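Local coordinates for putative hexose oxidase (Nonomuraea sp. ATCC 39727, PDB 5AWV), which probably oxidises sugar groups on glycopeptide antibiotics of the teicoplanin type, using an FAD cofactor held by two covalent links to the protein, at residues N44-G49 with R53-P58; F96-N99 with V104-D107; L168-G173 with G290-L295; F257-M262 with G298-G303; S282-P287 with V407-P412. One frame throughout, in Å; residues are numbered along the deposited sequence.

Interaction 1: N44-G49 with R53-P58; sequences NLKLRG and RFNGEP
Lys46, the last residue of helix 42-46, makes a lysine-to-backbone contact with Gly56 in the loop that leads into strand 60-63, beside the four-stranded mixed sheet of the PCMH-type FAD-binding fold. NZ donates to Gly56 O at 2.7 Å and meets the carbonyl almost head on, with a C=O...N angle of 174°. The lysine chain leaves the backbone extended and then bends twice, at chi3 (93°) and chi4 (74°), which turns the ammonium onto the end of the Gly56 carbonyl and lays Lys46 CD 3.4 Å from the same Gly56 O. Flanking this bond, Lys46 CG packs on Pro58 CD at 4.0 Å, while the exposed Glu57 offers OE1 to Lys46 NZ only as a long salt bridge of 3.8 Å. Leu47, the first residue past the helix, brings its CD2 to 3.7 Å from Asn55 ND2; Arg349 of the second subunit also packs on this leucine. Between the two segments sits a water that ties backbone and side chains together. It accepts from Asn55 ND2 and Gly56 N and faces Lys46 O as a donor, and it lies 3.0 Å from Lys46 NZ, which gives the ammonium a second acceptor.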
# COMPACT_ATOMS: atom_id res chain seq x y z
N ASN A 44 20.24 7.66 -3.45
CA ASN A 44 19.26 7.37 -2.42
C ASN A 44 17.87 7.32 -3.03
O ASN A 44 17.11 6.40 -2.73
CB ASN A 44 19.32 8.33 -1.23
CG ASN A 44 20.54 8.07 -0.31
OD1 ASN A 44 21.37 7.16 -0.57
ND2 ASN A 44 20.54 8.69 0.78
N LEU A 45 17.54 8.34 -3.78
CA LEU A 45 16.20 8.45 -4.30
C LEU A 45 15.87 7.42 -5.37
O LEU A 45 14.75 6.90 -5.39
CB LEU A 45 15.90 9.84 -4.73
CG LEU A 45 15.94 10.86 -3.60
CD1 LEU A 45 15.86 12.29 -4.12
CD2 LEU A 45 14.79 10.61 -2.64
N LYS A 46 16.89 7.07 -6.17
CA LYS A 46 16.77 6.12 -7.27
C LYS A 46 16.58 4.75 -6.66
O LYS A 46 16.02 3.83 -7.29
CB LYS A 46 18.07 6.14 -8.11
CG LYS A 46 18.05 5.36 -9.42
CD LYS A 46 19.47 5.31 -10.03
CE LYS A 46 20.17 4.07 -9.61
NZ LYS A 46 19.57 2.94 -10.38
N LEU A 47 17.12 4.58 -5.47
CA LEU A 47 17.18 3.22 -4.87
C LEU A 47 16.21 3.03 -3.77
O LEU A 47 16.35 2.13 -2.96
CB LEU A 47 18.61 2.92 -4.38
CG LEU A 47 19.64 2.70 -5.47
CD1 LEU A 47 20.99 2.63 -4.80
CD2 LEU A 47 19.39 1.49 -6.39
N ARG A 48 15.24 3.90 -3.62
CA ARG A 48 14.40 3.67 -2.44
C ARG A 48 13.15 2.82 -2.66
O ARG A 48 12.39 2.64 -1.76
CB ARG A 48 14.06 4.97 -1.78
CG ARG A 48 13.06 5.83 -2.44
CD ARG A 48 12.83 6.95 -1.42
NE ARG A 48 11.71 7.74 -1.88
CZ ARG A 48 10.42 7.55 -1.55
NH1 ARG A 48 10.03 6.69 -0.63
NH2 ARG A 48 9.54 8.34 -2.12
N GLY A 49 13.00 2.24 -3.82
CA GLY A 49 12.07 1.13 -3.99
C GLY A 49 12.38 -0.03 -3.07
O GLY A 49 13.55 -0.33 -2.82
N ARG A 53 14.59 -6.28 -7.23
CA ARG A 53 14.51 -6.73 -8.61
C ARG A 53 14.47 -5.62 -9.65
O ARG A 53 14.89 -5.83 -10.77
CB ARG A 53 13.32 -7.65 -8.71
CG ARG A 53 13.06 -8.31 -10.04
CD ARG A 53 12.05 -9.40 -9.82
NE ARG A 53 11.13 -9.51 -10.91
CZ ARG A 53 9.80 -9.46 -10.79
NH1 ARG A 53 9.11 -9.34 -9.57
NH2 ARG A 53 9.12 -9.55 -11.92
N PHE A 54 13.98 -4.44 -9.31
CA PHE A 54 13.75 -3.37 -10.27
C PHE A 54 14.72 -2.18 -10.12
O PHE A 54 14.92 -1.65 -9.02
CB PHE A 54 12.33 -2.85 -10.10
CG PHE A 54 11.28 -3.92 -9.94
CD1 PHE A 54 11.15 -4.89 -10.90
CD2 PHE A 54 10.41 -3.90 -8.89
CE1 PHE A 54 10.15 -5.87 -10.81
CE2 PHE A 54 9.46 -4.89 -8.74
CZ PHE A 54 9.33 -5.87 -9.71
N ASN A 55 15.20 -1.69 -11.27
CA ASN A 55 16.10 -0.56 -11.31
C ASN A 55 15.81 0.27 -12.49
O ASN A 55 15.45 -0.25 -13.53
CB ASN A 55 17.57 -1.01 -11.45
CG ASN A 55 18.06 -1.60 -10.18
OD1 ASN A 55 18.07 -2.81 -10.05
ND2 ASN A 55 18.32 -0.76 -9.17
N GLY A 56 15.99 1.55 -12.32
CA GLY A 56 15.87 2.51 -13.38
C GLY A 56 17.01 3.49 -13.30
O GLY A 56 17.87 3.38 -12.40
N GLU A 57 17.04 4.40 -14.25
CA GLU A 57 18.08 5.42 -14.34
C GLU A 57 17.39 6.70 -14.86
O GLU A 57 17.49 7.03 -16.02
CB GLU A 57 19.21 4.91 -15.30
CG GLU A 57 20.47 5.78 -15.35
CD GLU A 57 21.19 5.85 -13.99
OE1 GLU A 57 21.19 4.79 -13.30
OE2 GLU A 57 21.74 6.95 -13.64
N PRO A 58 16.63 7.37 -14.00
CA PRO A 58 15.93 8.52 -14.52
C PRO A 58 16.86 9.70 -14.83
O PRO A 58 17.91 9.85 -14.19
CB PRO A 58 14.95 8.88 -13.37
CG PRO A 58 15.55 8.26 -12.17
CD PRO A 58 16.27 7.06 -12.60
O HOH W 1 16.91 2.06 -9.35

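Interaction 2: F96-N99 with V104-D107; sequences FVDN and VIID. With FAD (flavin-adenine dinucleotide), chain M.
A chi1 of 180° on Val97 carries CG1 to the side opposite the backbone N, while Ile105 sets its CG1 beside its own N and then runs straight on (chi2 177°) to CD1, so that Val97 CG1 and Ile105 CD1 meet at 3.9 Å, the side chains crossing at about a right angle. This is a small, mainly apolar junction, with no hydrogen bond between the loop and the strand. The other valine branch serves the cofactor: Val97 CG2 lies 3.7 Å from O2B of FAD, on the adenosine ribose. Beside it Phe96 packs against the neighbouring hydroxyl oxygen, with its CB 3.4 Å from FAD O3B and its CD2 3.5 Å from the same O3B, which sits at the ring edge close to the ring plane. Phe96 and Val97 thus belong to the FAD pocket of the PCMH-type FAD-binding domain. The phenyl ring is also stacked with His517, which places that residue, near the C terminus, beside this loop. Asp98 adds only a light touch to the strand, OD1 standing 4.2 Å from Ile105 CD1; its carboxylate is committed to a salt bridge with Arg87. Strand 104-107 runs between its parallel neighbours 60-63 and 84-87. Ile105 packs on Ile61 and Arg87 as well as on the loop, whereas Ile106 faces helix 67-80, touching Ala73 and Val74.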
# COMPACT_ATOMS: atom_id res chain seq x y z
N PHE A 96 6.71 -0.48 -12.02
CA PHE A 96 5.95 0.66 -12.52
C PHE A 96 6.74 1.96 -12.36
O PHE A 96 6.55 2.90 -13.13
CB PHE A 96 4.62 0.82 -11.82
CG PHE A 96 3.67 -0.34 -11.96
CD1 PHE A 96 3.84 -1.38 -12.88
CD2 PHE A 96 2.51 -0.35 -11.18
CE1 PHE A 96 2.90 -2.39 -12.99
CE2 PHE A 96 1.58 -1.38 -11.30
CZ PHE A 96 1.77 -2.42 -12.19
N VAL A 97 7.61 2.03 -11.36
CA VAL A 97 8.41 3.21 -11.12
C VAL A 97 9.84 2.98 -11.55
O VAL A 97 10.41 3.91 -12.16
CB VAL A 97 8.37 3.61 -9.63
CG1 VAL A 97 9.20 4.85 -9.33
CG2 VAL A 97 6.90 3.80 -9.20
N ASP A 98 10.43 1.83 -11.19
CA ASP A 98 11.84 1.57 -11.41
C ASP A 98 11.96 0.65 -12.64
O ASP A 98 11.75 -0.56 -12.56
CB ASP A 98 12.50 0.93 -10.22
CG ASP A 98 12.59 1.85 -9.02
OD1 ASP A 98 12.99 3.02 -9.19
OD2 ASP A 98 12.29 1.35 -7.90
N ASN A 99 12.14 1.27 -13.80
CA ASN A 99 12.36 0.53 -15.08
C ASN A 99 13.23 1.42 -15.96
O ASN A 99 13.26 2.63 -15.75
CB ASN A 99 11.03 0.03 -15.76
CG ASN A 99 10.13 1.16 -16.17
OD1 ASN A 99 8.99 1.32 -15.67
ND2 ASN A 99 10.62 1.99 -17.03
N VAL A 104 11.56 10.56 -15.57
CA VAL A 104 11.45 11.40 -14.41
C VAL A 104 10.67 10.68 -13.34
O VAL A 104 9.58 10.16 -13.61
CB VAL A 104 10.71 12.67 -14.78
CG1 VAL A 104 10.53 13.53 -13.59
CG2 VAL A 104 11.57 13.49 -15.78
N ILE A 105 11.17 10.72 -12.11
CA ILE A 105 10.36 10.30 -10.94
C ILE A 105 9.90 11.52 -10.18
O ILE A 105 10.72 12.37 -9.84
CB ILE A 105 11.17 9.34 -10.04
CG1 ILE A 105 11.49 8.11 -10.84
CG2 ILE A 105 10.35 8.99 -8.79
CD1 ILE A 105 12.33 7.09 -10.15
N ILE A 106 8.60 11.70 -10.01
CA ILE A 106 8.11 12.65 -9.06
C ILE A 106 8.00 11.93 -7.68
O ILE A 106 7.14 11.07 -7.47
CB ILE A 106 6.78 13.27 -9.48
CG1 ILE A 106 6.99 13.97 -10.86
CG2 ILE A 106 6.30 14.24 -8.44
CD1 ILE A 106 5.72 14.54 -11.47
N ASP A 107 8.85 12.37 -6.76
CA ASP A 107 9.02 11.73 -5.48
C ASP A 107 8.27 12.54 -4.43
O ASP A 107 8.51 13.73 -4.28
CB ASP A 107 10.50 11.59 -5.14
CG ASP A 107 10.73 10.77 -3.84
OD1 ASP A 107 10.08 11.10 -2.81
OD2 ASP A 107 11.50 9.79 -3.91
PA FAD M . 4.94 3.17 -4.90
O1A FAD M . 5.88 2.11 -5.43
O2A FAD M . 5.43 4.47 -4.47
O5B FAD M . 3.73 3.38 -5.89
C5B FAD M . 2.94 2.28 -6.45
C4B FAD M . 2.24 2.73 -7.69
O4B FAD M . 1.31 3.80 -7.46
C3B FAD M . 3.13 3.23 -8.84
O3B FAD M . 2.57 3.01 -10.16
C2B FAD M . 3.18 4.68 -8.49
O2B FAD M . 3.59 5.43 -9.59
C1B FAD M . 1.80 4.98 -8.03
N9A FAD M . 1.77 6.11 -7.13
C8A FAD M . 2.45 6.33 -5.99
N7A FAD M . 2.08 7.48 -5.39
C5A FAD M . 1.12 8.02 -6.14
C6A FAD M . 0.35 9.28 -6.11
N6A FAD M . 0.57 10.13 -5.11
N1A FAD M . -0.58 9.46 -7.10
C2A FAD M . -0.74 8.56 -8.11
N3A FAD M . -0.04 7.41 -8.23
C4A FAD M . 0.92 7.15 -7.30
N1 FAD M . -1.11 -4.01 0.56
C2 FAD M . -2.21 -4.24 1.33
O2 FAD M . -3.33 -3.86 0.92
N3 FAD M . -2.13 -4.84 2.53
C4 FAD M . -0.95 -5.13 3.11
O4 FAD M . -0.90 -5.65 4.25
C4X FAD M . 0.28 -4.87 2.36
N5 FAD M . 1.53 -5.15 2.87
C5X FAD M . 2.69 -4.82 2.22
C6 FAD M . 3.93 -5.07 2.85
C7 FAD M . 5.07 -4.79 2.06
C7M FAD M . 6.47 -5.07 2.66
C8 FAD M . 5.00 -4.18 0.67
C8M FAD M . 6.23 -3.65 -0.03
C9 FAD M . 3.72 -3.90 0.14
C9A FAD M . 2.59 -4.22 0.83
N10 FAD M . 1.29 -3.98 0.32
C10 FAD M . 0.14 -4.25 1.04
C1' FAD M . 1.10 -3.43 -1.06
C2' FAD M . 0.92 -1.96 -1.09
O2' FAD M . -0.43 -1.72 -0.73
C3' FAD M . 1.13 -1.59 -2.51
O3' FAD M . 2.46 -2.02 -2.82
C4' FAD M . 1.00 -0.05 -2.69
O4' FAD M . 0.73 0.18 -4.08
C5' FAD M . 2.32 0.59 -2.33
O5' FAD M . 2.19 2.03 -2.37
P FAD M . 3.50 2.90 -2.30
O1P FAD M . 3.15 4.31 -2.26
O2P FAD M . 4.45 2.47 -1.22
O3P FAD M . 4.21 2.41 -3.65

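Interaction 3: L168-G173 with G290-L295; sequences LSRQFG and GLWSQL
Arg170 and Leu291 form the tight part of this contact. Arg170 NE gives its hydrogen to Leu291 O at 2.7 Å, nearly in line with the carbonyl (168°), although the N-H...O angle is only 140° and the oxygen sits somewhat tilted from the guanidinium plane. A bend at chi3 (58°) turns the buried group into this position. Its other nitrogens are also engaged: NH1 by Tyr403 O and Ser282 OG, NH2 by Asn281 O and Tyr288 O, so five bonds fix its rotation. Looser contacts flank it. Trp292 offers the edge of its indole to the arginine, its CD1 4.4 Å from Arg170 CD, and on the partly exposed side Gln171 OE1 stays 4.3 Å from Gly290 CA while its NE2 binds Asp316. The short helix 169-172, from the FAD-binding part of the chain, thus abuts the start of strand 291-298, which runs between strands 309-316 and 395-402, with Trp277 of helix 264-280 packing on both Arg170 and Leu291.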
# COMPACT_ATOMS: atom_id res chain seq x y z
N LEU A 168 -7.48 -5.25 10.33
CA LEU A 168 -8.72 -4.72 10.78
C LEU A 168 -9.83 -4.63 9.71
O LEU A 168 -10.97 -4.12 9.98
CB LEU A 168 -8.55 -3.36 11.41
CG LEU A 168 -7.67 -3.18 12.65
CD1 LEU A 168 -7.78 -1.75 13.16
CD2 LEU A 168 -8.09 -4.14 13.71
N SER A 169 -9.54 -5.05 8.51
CA SER A 169 -10.52 -4.97 7.40
C SER A 169 -11.79 -5.82 7.62
O SER A 169 -12.91 -5.42 7.18
CB SER A 169 -9.87 -5.19 6.04
OG SER A 169 -8.97 -4.16 5.84
N ARG A 170 -11.69 -6.96 8.31
CA ARG A 170 -12.88 -7.73 8.62
C ARG A 170 -13.84 -6.98 9.55
O ARG A 170 -15.06 -7.14 9.43
CB ARG A 170 -12.55 -9.14 9.15
CG ARG A 170 -12.03 -10.07 8.03
CD ARG A 170 -11.28 -11.27 8.61
NE ARG A 170 -12.10 -12.06 9.55
CZ ARG A 170 -12.94 -13.03 9.20
NH1 ARG A 170 -13.10 -13.36 7.92
NH2 ARG A 170 -13.53 -13.77 10.15
N GLN A 171 -13.28 -6.12 10.40
CA GLN A 171 -14.06 -5.35 11.35
C GLN A 171 -14.51 -4.06 10.71
O GLN A 171 -15.59 -3.62 10.95
CB GLN A 171 -13.21 -5.09 12.61
CG GLN A 171 -13.93 -4.41 13.76
CD GLN A 171 -13.15 -4.49 15.10
OE1 GLN A 171 -11.96 -4.87 15.17
NE2 GLN A 171 -13.80 -4.12 16.15
N PHE A 172 -13.65 -3.45 9.86
CA PHE A 172 -13.93 -2.09 9.39
C PHE A 172 -14.04 -1.86 7.88
O PHE A 172 -14.39 -0.72 7.49
CB PHE A 172 -12.91 -1.13 9.95
CG PHE A 172 -13.01 -0.93 11.44
CD1 PHE A 172 -14.20 -0.46 12.02
CD2 PHE A 172 -11.96 -1.19 12.24
CE1 PHE A 172 -14.28 -0.25 13.43
CE2 PHE A 172 -12.03 -1.02 13.65
CZ PHE A 172 -13.22 -0.53 14.24
N GLY A 173 -13.74 -2.85 7.04
CA GLY A 173 -13.64 -2.68 5.61
C GLY A 173 -12.27 -2.29 5.07
O GLY A 173 -11.23 -2.32 5.78
N GLY A 290 -14.17 -9.48 14.30
CA GLY A 290 -13.06 -9.04 15.19
C GLY A 290 -11.79 -9.93 15.23
O GLY A 290 -10.82 -9.61 15.95
N LEU A 291 -11.75 -10.96 14.38
CA LEU A 291 -10.61 -11.88 14.28
C LEU A 291 -10.01 -11.83 12.89
O LEU A 291 -10.71 -11.72 11.84
CB LEU A 291 -11.10 -13.33 14.53
CG LEU A 291 -10.05 -14.45 14.51
CD1 LEU A 291 -10.35 -15.61 15.48
CD2 LEU A 291 -9.81 -15.01 13.11
N TRP A 292 -8.72 -11.95 12.88
CA TRP A 292 -7.97 -12.10 11.67
C TRP A 292 -6.80 -13.04 11.86
O TRP A 292 -6.20 -13.12 12.92
CB TRP A 292 -7.41 -10.72 11.26
CG TRP A 292 -6.55 -10.77 10.01
CD1 TRP A 292 -6.95 -10.71 8.69
CD2 TRP A 292 -5.13 -10.81 9.98
NE1 TRP A 292 -5.88 -10.77 7.86
CE2 TRP A 292 -4.74 -10.81 8.61
CE3 TRP A 292 -4.15 -10.85 10.97
CZ2 TRP A 292 -3.40 -10.92 8.23
CZ3 TRP A 292 -2.81 -10.99 10.58
CH2 TRP A 292 -2.44 -10.97 9.23
N SER A 293 -6.50 -13.75 10.81
CA SER A 293 -5.35 -14.64 10.80
C SER A 293 -4.79 -14.76 9.44
O SER A 293 -5.45 -14.44 8.44
CB SER A 293 -5.75 -16.02 11.35
OG SER A 293 -6.64 -16.67 10.46
N GLN A 294 -3.55 -15.20 9.38
CA GLN A 294 -3.07 -15.65 8.11
C GLN A 294 -2.24 -16.90 8.16
O GLN A 294 -1.37 -17.00 9.00
CB GLN A 294 -2.30 -14.53 7.37
CG GLN A 294 -1.04 -14.05 7.91
CD GLN A 294 -0.36 -13.02 6.94
OE1 GLN A 294 -1.00 -12.38 6.15
NE2 GLN A 294 0.92 -12.90 7.03
N LEU A 295 -2.53 -17.80 7.25
CA LEU A 295 -1.85 -19.07 7.17
C LEU A 295 -0.70 -18.97 6.24
O LEU A 295 -0.86 -18.81 5.07
CB LEU A 295 -2.85 -20.19 6.85
CG LEU A 295 -2.27 -21.63 6.72
CD1 LEU A 295 -1.57 -22.12 8.00
CD2 LEU A 295 -3.30 -22.61 6.27

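Interaction 4: F257-M262 with G298-G303; sequences FDWAGM and GNEVPG
Trp259 NE1 donates to Gly298 O at 2.8 Å, the one direct hydrogen bond between these two loops. It is nearly straight at the hydrogen (170°), and the oxygen lies in the indole plane, but the carbonyl is approached from above its own plane. With CG anti to the carbonyl carbon (chi1 -79°), the indole swings across to the other segment, where Trp259 NE1 also lies 4.2 Å from Asn299 CA. A second, softer link runs through water: one molecule lies 2.8 Å from Phe257 O and also contacts Glu300 OE2, a plausible donor to either. The latter oxygen is 5.9 Å from Asp258 OD1, a distance at which two carboxylates would be expected to repel each other mildly. Asn299 turns elsewhere, its amide bonded to Gly396 N and Asp394 O. The indole bridges the ends of strands 249-257 and 291-298, which flank strand 309-316, and it meets the ring of Phe309 on that middle strand. Trp259 itself opens a type I beta turn, closed by Met262 N bonding to Trp259 O, and Asp258 OD1 accepts from Ala260 N at 3.0 Å: an Asx turn running into a type I turn, ahead of helix 264-280 at one end of the strands of the large antiparallel sheet.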
# COMPACT_ATOMS: atom_id res chain seq x y z
N PHE A 257 3.58 -24.87 12.67
CA PHE A 257 3.48 -26.19 12.15
C PHE A 257 4.85 -26.65 11.79
O PHE A 257 5.72 -25.84 11.49
CB PHE A 257 2.61 -26.22 10.90
CG PHE A 257 1.24 -25.66 11.15
CD1 PHE A 257 0.25 -26.44 11.63
CD2 PHE A 257 0.98 -24.32 10.92
CE1 PHE A 257 -1.01 -25.92 11.87
CE2 PHE A 257 -0.28 -23.79 11.15
CZ PHE A 257 -1.29 -24.60 11.61
N ASP A 258 5.05 -27.95 11.74
CA ASP A 258 6.38 -28.48 11.46
C ASP A 258 6.27 -29.28 10.21
O ASP A 258 5.45 -30.18 10.11
CB ASP A 258 6.83 -29.31 12.65
CG ASP A 258 8.25 -29.80 12.50
OD1 ASP A 258 8.89 -29.64 11.43
OD2 ASP A 258 8.72 -30.40 13.48
N TRP A 259 7.05 -28.93 9.23
CA TRP A 259 7.04 -29.69 7.96
C TRP A 259 7.47 -31.14 8.13
O TRP A 259 6.88 -32.02 7.53
CB TRP A 259 7.97 -29.10 6.97
CG TRP A 259 7.48 -27.89 6.25
CD1 TRP A 259 7.93 -26.61 6.39
CD2 TRP A 259 6.48 -27.87 5.23
NE1 TRP A 259 7.28 -25.80 5.50
CE2 TRP A 259 6.39 -26.55 4.77
CE3 TRP A 259 5.70 -28.87 4.62
CZ2 TRP A 259 5.51 -26.18 3.75
CZ3 TRP A 259 4.80 -28.51 3.61
CH2 TRP A 259 4.73 -27.18 3.18
N ALA A 260 8.45 -31.39 9.00
CA ALA A 260 9.00 -32.77 9.19
C ALA A 260 7.89 -33.74 9.56
O ALA A 260 7.75 -34.80 8.98
CB ALA A 260 10.11 -32.78 10.23
N GLY A 261 7.00 -33.34 10.43
CA GLY A 261 5.89 -34.19 10.74
C GLY A 261 4.69 -34.14 9.84
O GLY A 261 3.74 -34.82 10.12
N MET A 262 4.68 -33.33 8.77
CA MET A 262 3.44 -33.10 7.99
C MET A 262 3.27 -34.07 6.76
O MET A 262 3.92 -33.92 5.77
CB MET A 262 3.46 -31.59 7.52
CG MET A 262 2.19 -31.00 6.86
SD MET A 262 0.80 -30.75 8.00
CE MET A 262 1.37 -29.49 9.15
N GLY A 298 5.23 -21.62 4.29
CA GLY A 298 6.53 -21.24 3.81
C GLY A 298 7.61 -22.23 4.24
O GLY A 298 7.40 -23.02 5.16
N ASN A 299 8.74 -22.22 3.52
CA ASN A 299 9.96 -22.87 4.06
C ASN A 299 10.60 -22.00 5.15
O ASN A 299 10.36 -20.76 5.27
CB ASN A 299 10.97 -23.32 2.97
CG ASN A 299 11.60 -22.14 2.24
OD1 ASN A 299 10.91 -21.21 1.85
ND2 ASN A 299 12.91 -22.14 2.11
N GLU A 300 11.37 -22.68 6.00
CA GLU A 300 12.10 -22.04 7.14
C GLU A 300 13.40 -21.42 6.63
O GLU A 300 14.18 -22.09 5.98
CB GLU A 300 12.51 -23.05 8.21
CG GLU A 300 11.56 -24.20 8.48
CD GLU A 300 10.72 -23.98 9.72
OE1 GLU A 300 11.32 -23.80 10.81
OE2 GLU A 300 9.48 -24.02 9.59
N VAL A 301 13.61 -20.15 6.94
CA VAL A 301 14.79 -19.43 6.56
C VAL A 301 15.45 -18.84 7.84
O VAL A 301 14.90 -17.90 8.45
CB VAL A 301 14.47 -18.30 5.55
CG1 VAL A 301 15.73 -17.56 5.12
CG2 VAL A 301 13.73 -18.86 4.33
N PRO A 302 16.66 -19.35 8.22
CA PRO A 302 17.48 -18.94 9.38
C PRO A 302 17.15 -17.66 10.15
O PRO A 302 16.58 -17.75 11.25
CB PRO A 302 18.87 -18.87 8.77
CG PRO A 302 18.88 -20.06 7.86
CD PRO A 302 17.45 -20.25 7.37
N GLY A 303 17.48 -16.48 9.62
CA GLY A 303 17.31 -15.25 10.41
C GLY A 303 16.09 -14.47 9.99
O GLY A 303 16.00 -13.27 10.25
O HOH W 2 7.38 -23.72 10.84

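Interaction 5: S282-P287 with V407-P412; sequences SGPDSP and VNTVDP
The planar carboxamide of Asn408 is the flat group here, and at its edge the nitrogen is turned toward Ser282 O, with a water between them; next to it the puckered ring of Pro284 presents CB and CG to Thr409. Pro284 is the second residue of a type I beta turn, Gly283 to Ser286, closed by Ser286 N on Gly283 O at 3.1 Å. Against this turn lies the 3-10 segment 407-409, in the loop between strands 395-402 and 424-432. Pro284 CB and Thr409 CG2 are only 3.5 Å apart, closer than usual for two carbons, and the two side chains run alongside each other, pointing opposite ways. The threonine reaches over because its methyl is anti to the carbonyl carbon; its hydroxyl (chi1 60°) bonds to Lys406 O. Lys406 also reaches the turn, its NZ bonding to Pro284 O, and Asp285 packs on Arg202 of the third subunit. No direct hydrogen bond joins the segments. The Ser282 hydroxyl is engaged with Tyr278 O; its carbonyl oxygen makes the link through water. Asn408 ND2 also bonds Ala422 O. The water donates to Ser282 O at 3.0 Å and accepts from Asn408 ND2 at 2.9 Å.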
# COMPACT_ATOMS: atom_id res chain seq x y z
N SER A 282 -17.04 -15.53 7.70
CA SER A 282 -16.58 -14.29 7.09
C SER A 282 -17.71 -13.36 6.75
O SER A 282 -17.53 -12.40 6.00
CB SER A 282 -15.72 -14.62 5.91
OG SER A 282 -14.61 -15.36 6.40
N GLY A 283 -18.91 -13.65 7.23
CA GLY A 283 -20.07 -12.77 7.01
C GLY A 283 -19.92 -11.47 7.79
O GLY A 283 -19.28 -11.46 8.86
N PRO A 284 -20.46 -10.36 7.27
CA PRO A 284 -20.41 -9.05 7.94
C PRO A 284 -21.04 -9.06 9.36
O PRO A 284 -20.67 -8.24 10.22
CB PRO A 284 -21.24 -8.16 7.02
CG PRO A 284 -21.83 -8.98 5.93
CD PRO A 284 -21.16 -10.33 5.95
N ASP A 285 -21.97 -9.97 9.61
CA ASP A 285 -22.57 -10.07 10.94
C ASP A 285 -21.99 -11.14 11.89
O ASP A 285 -22.40 -11.23 13.02
CB ASP A 285 -24.10 -10.23 10.83
CG ASP A 285 -24.75 -9.06 10.08
OD1 ASP A 285 -24.28 -7.91 10.18
OD2 ASP A 285 -25.72 -9.31 9.35
N SER A 286 -20.97 -11.85 11.46
CA SER A 286 -20.25 -12.77 12.35
C SER A 286 -19.60 -12.11 13.55
O SER A 286 -18.91 -11.09 13.43
CB SER A 286 -19.13 -13.48 11.53
OG SER A 286 -18.43 -14.41 12.35
N PRO A 287 -19.65 -12.76 14.71
CA PRO A 287 -18.77 -12.33 15.82
C PRO A 287 -17.30 -12.44 15.46
O PRO A 287 -16.51 -11.77 16.05
CB PRO A 287 -19.12 -13.30 16.97
CG PRO A 287 -19.66 -14.44 16.30
CD PRO A 287 -20.27 -14.07 14.98
N VAL A 407 -15.85 -5.72 4.85
CA VAL A 407 -15.55 -5.49 3.47
C VAL A 407 -16.75 -5.84 2.60
O VAL A 407 -17.08 -5.08 1.64
CB VAL A 407 -14.37 -6.35 3.00
CG1 VAL A 407 -14.24 -6.25 1.52
CG2 VAL A 407 -13.06 -5.93 3.63
N ASN A 408 -17.46 -6.89 2.95
CA ASN A 408 -18.45 -7.43 2.05
C ASN A 408 -19.84 -6.87 2.26
O ASN A 408 -20.76 -7.36 1.67
CB ASN A 408 -18.51 -8.94 2.16
CG ASN A 408 -17.15 -9.62 1.79
OD1 ASN A 408 -16.28 -9.00 1.33
ND2 ASN A 408 -17.03 -10.90 2.01
N THR A 409 -19.95 -5.78 2.98
CA THR A 409 -21.24 -5.02 3.02
C THR A 409 -21.39 -4.09 1.78
O THR A 409 -22.45 -3.54 1.53
CB THR A 409 -21.30 -4.19 4.28
OG1 THR A 409 -20.20 -3.26 4.30
CG2 THR A 409 -21.30 -5.03 5.55
N VAL A 410 -20.31 -3.83 1.07
CA VAL A 410 -20.28 -2.85 -0.00
C VAL A 410 -20.64 -3.50 -1.34
O VAL A 410 -20.21 -4.59 -1.64
CB VAL A 410 -18.89 -2.18 -0.07
CG1 VAL A 410 -18.77 -1.18 -1.21
CG2 VAL A 410 -18.63 -1.41 1.26
N ASP A 411 -21.43 -2.84 -2.17
CA ASP A 411 -21.77 -3.34 -3.47
C ASP A 411 -20.50 -3.35 -4.35
O ASP A 411 -19.72 -2.41 -4.31
CB ASP A 411 -22.76 -2.39 -4.09
CG ASP A 411 -23.24 -2.87 -5.43
OD1 ASP A 411 -22.60 -2.57 -6.44
OD2 ASP A 411 -24.24 -3.64 -5.45
N PRO A 412 -20.31 -4.36 -5.18
CA PRO A 412 -19.16 -4.44 -6.05
C PRO A 412 -18.87 -3.25 -6.94
O PRO A 412 -17.73 -3.04 -7.28
CB PRO A 412 -19.45 -5.67 -6.91
CG PRO A 412 -20.61 -6.32 -6.37
CD PRO A 412 -21.16 -5.57 -5.23
O HOH W 3 -19.07 -12.40 3.47

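Along the chain, interaction 1 closes a short loop between helix 42-46 and strand 60-63. Interaction 2 follows in series, closing the end of the loop between strands 84-87 and 104-107, and the two touch through the Arg48 to Asp107 salt bridge, beside the sheet that holds strands 60-63 and 104-107. The other three all cross one another: 168-173 pairs with 290-295, 257-262 with 298-303 and 282-287 with 407-412. Interactions 3 and 5 touch where Arg170 meets Ser282, tying helix 169-172 to the loops at one end of the seven-stranded sheet. The centres of interactions 3 and 4 are about 25 Å apart, yet the two touch where Leu295 packs on Phe257.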